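Local coordinates for peptidyl-tRNA hydrolase (Sulfolobus solfataricus, PDB 1XTY), which hydrolyses the ester bond of peptidyl-tRNAs that may have dropped off the ribosome, releasing the peptide and freeing the tRNA, at residues 4-9 and 97-102. Residues are numbered along the deposited sequence; the frame is centred on the assembly and turned at random.
Sequences MVIVVR and ITCLGI. With SO4 (sulfate ion), chain F.
Val-7 and Leu-100 form a hydrogen-bonded antiparallel pair: Val-7 N gives a nearly straight bond to Leu-100 O (2.7 Å, 169°), and Leu-100 N returns one to Val-7 O. Val-5 and Ile-102 repeat this; beta-branched Val-5, Val-7 and Ile-102 suit an extended strand and, with Leu-100, give an apolar face. Between the pairs Gly-101, with no side chain to set beside Ile-6, lies opposite it, the two CA atoms 4.3 Å apart. On the other face Cys-99 is small enough to sit close in, its CB 4.2 Å from Val-8 CG2. Against this tight, buried part, the Arg-9 end is partly exposed. Its backbone N still bonds Thr-98 O, but its long side chain, bent about CG-CD (chi3 66°), reaches across to the start of strand 97-106, where Arg-9 NH1 meets Ile-97 O at 2.8 Å. The Arg-9 guanidinium edge also binds a sulfate, probably from the crystallisation liquor, with Arg-9 NH1 2.6 Å from sulfate O2, while NE pairs with Asp-11. A leucine in place of Arg-9 would probably leave Ile-97 O and the Asp-11 carboxylate without these partners. Both strands are interior to the mixed sheet, 81-85 beside 97-106 and 56-61 beside 2-9; helices 64-76 and 107-114 pack on the Val-7 face, helix 16-35 on the Cys-99 face.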
loop_
_atom_site.group_PDB
_atom_site.type_symbol
_atom_site.label_atom_id
_atom_site.label_comp_id
_atom_site.label_asym_id
_atom_site.label_seq_id
_atom_site.Cartn_x
_atom_site.Cartn_y
_atom_site.Cartn_z
ATOM N N MET A 4 -0.036 -4.640 -10.743
ATOM C CA MET A 4 0.603 -3.394 -10.354
ATOM C C MET A 4 2.014 -3.774 -9.940
ATOM O O MET A 4 2.216 -4.762 -9.234
ATOM C CB MET A 4 -0.111 -2.745 -9.160
ATOM C CG MET A 4 0.615 -1.505 -8.641
ATOM S SD MET A 4 -0.125 -0.770 -7.157
ATOM C CE MET A 4 -1.489 0.105 -7.878
ATOM N N VAL A 5 2.993 -3.006 -10.393
ATOM C CA VAL A 5 4.373 -3.271 -10.043
ATOM C C VAL A 5 4.942 -2.071 -9.306
ATOM O O VAL A 5 4.720 -0.927 -9.706
ATOM C CB VAL A 5 5.236 -3.529 -11.300
ATOM C CG1 VAL A 5 6.675 -3.817 -10.892
ATOM C CG2 VAL A 5 4.664 -4.696 -12.090
ATOM N N ILE A 6 5.651 -2.335 -8.216
ATOM C CA ILE A 6 6.279 -1.270 -7.448
ATOM C C ILE A 6 7.775 -1.556 -7.409
ATOM O O ILE A 6 8.207 -2.628 -6.980
ATOM C CB ILE A 6 5.736 -1.182 -6.002
ATOM C CG1 ILE A 6 4.241 -0.852 -6.014
ATOM C CG2 ILE A 6 6.481 -0.094 -5.233
ATOM C CD1 ILE A 6 3.342 -2.050 -6.179
ATOM N N VAL A 7 8.558 -0.594 -7.884
ATOM C CA VAL A 7 10.010 -0.716 -7.922
ATOM C C VAL A 7 10.621 0.028 -6.741
ATOM O O VAL A 7 10.489 1.246 -6.630
ATOM C CB VAL A 7 10.569 -0.124 -9.234
ATOM C CG1 VAL A 7 12.075 -0.372 -9.321
ATOM C CG2 VAL A 7 9.850 -0.739 -10.429
ATOM N N VAL A 8 11.298 -0.707 -5.864
ATOM C CA VAL A 8 11.916 -0.123 -4.679
ATOM C C VAL A 8 13.432 0.028 -4.820
ATOM O O VAL A 8 14.098 -0.851 -5.368
ATOM C CB VAL A 8 11.627 -0.993 -3.441
ATOM C CG1 VAL A 8 12.238 -0.367 -2.202
ATOM C CG2 VAL A 8 10.126 -1.169 -3.277
ATOM N N ARG A 9 13.968 1.145 -4.327
ATOM C CA ARG A 9 15.411 1.408 -4.371
ATOM C C ARG A 9 16.126 0.632 -3.275
ATOM O O ARG A 9 15.753 0.713 -2.105
ATOM C CB ARG A 9 15.705 2.893 -4.174
ATOM C CG ARG A 9 15.437 3.756 -5.384
ATOM C CD ARG A 9 15.800 5.201 -5.096
ATOM N NE ARG A 9 17.233 5.383 -4.889
ATOM C CZ ARG A 9 17.783 6.523 -4.484
ATOM N NH1 ARG A 9 17.013 7.575 -4.238
ATOM N NH2 ARG A 9 19.096 6.616 -4.336
ATOM N N ILE A 97 13.801 10.107 -3.403
ATOM C CA ILE A 97 12.934 9.185 -4.130
ATOM C C ILE A 97 13.189 7.772 -3.595
ATOM O O ILE A 97 14.322 7.295 -3.595
ATOM C CB ILE A 97 13.215 9.248 -5.649
ATOM C CG1 ILE A 97 12.786 10.618 -6.188
ATOM C CG2 ILE A 97 12.479 8.122 -6.376
ATOM C CD1 ILE A 97 13.015 10.805 -7.682
ATOM N N THR A 98 12.130 7.112 -3.135
ATOM C CA THR A 98 12.253 5.774 -2.561
ATOM C C THR A 98 11.742 4.644 -3.445
ATOM O O THR A 98 12.249 3.519 -3.378
ATOM C CB THR A 98 11.501 5.683 -1.215
ATOM O OG1 THR A 98 10.114 5.959 -1.428
ATOM C CG2 THR A 98 12.067 6.679 -0.207
ATOM N N CYS A 99 10.728 4.921 -4.261
ATOM C CA CYS A 99 10.188 3.883 -5.124
ATOM C C CYS A 99 9.312 4.434 -6.239
ATOM O O CYS A 99 8.948 5.616 -6.247
ATOM C CB CYS A 99 9.393 2.862 -4.299
ATOM S SG CYS A 99 7.938 3.526 -3.454
ATOM N N LEU A 100 8.985 3.548 -7.173
ATOM C CA LEU A 100 8.175 3.873 -8.338
ATOM C C LEU A 100 7.039 2.865 -8.499
ATOM O O LEU A 100 7.269 1.655 -8.514
ATOM C CB LEU A 100 9.051 3.833 -9.600
ATOM C CG LEU A 100 8.354 3.930 -10.959
ATOM C CD1 LEU A 100 7.876 5.364 -11.195
ATOM C CD2 LEU A 100 9.321 3.517 -12.066
ATOM N N GLY A 101 5.814 3.361 -8.610
ATOM C CA GLY A 101 4.694 2.464 -8.815
ATOM C C GLY A 101 4.286 2.552 -10.271
ATOM O O GLY A 101 4.374 3.623 -10.871
ATOM N N ILE A 102 3.856 1.432 -10.851
ATOM C CA ILE A 102 3.413 1.405 -12.243
ATOM C C ILE A 102 2.147 0.559 -12.372
ATOM O O ILE A 102 2.076 -0.550 -11.841
ATOM C CB ILE A 102 4.495 0.803 -13.178
ATOM C CG1 ILE A 102 5.784 1.623 -13.094
ATOM C CG2 ILE A 102 3.989 0.782 -14.606
ATOM C CD1 ILE A 102 6.953 1.009 -13.866
HETATM S S SO4 F . 19.627 10.218 -3.752
HETATM O O1 SO4 F . 19.538 10.443 -2.299
HETATM O O2 SO4 F . 18.312 9.793 -4.259
HETATM O O3 SO4 F . 20.621 9.160 -4.018
HETATM O O4 SO4 F . 20.037 11.468 -4.416
#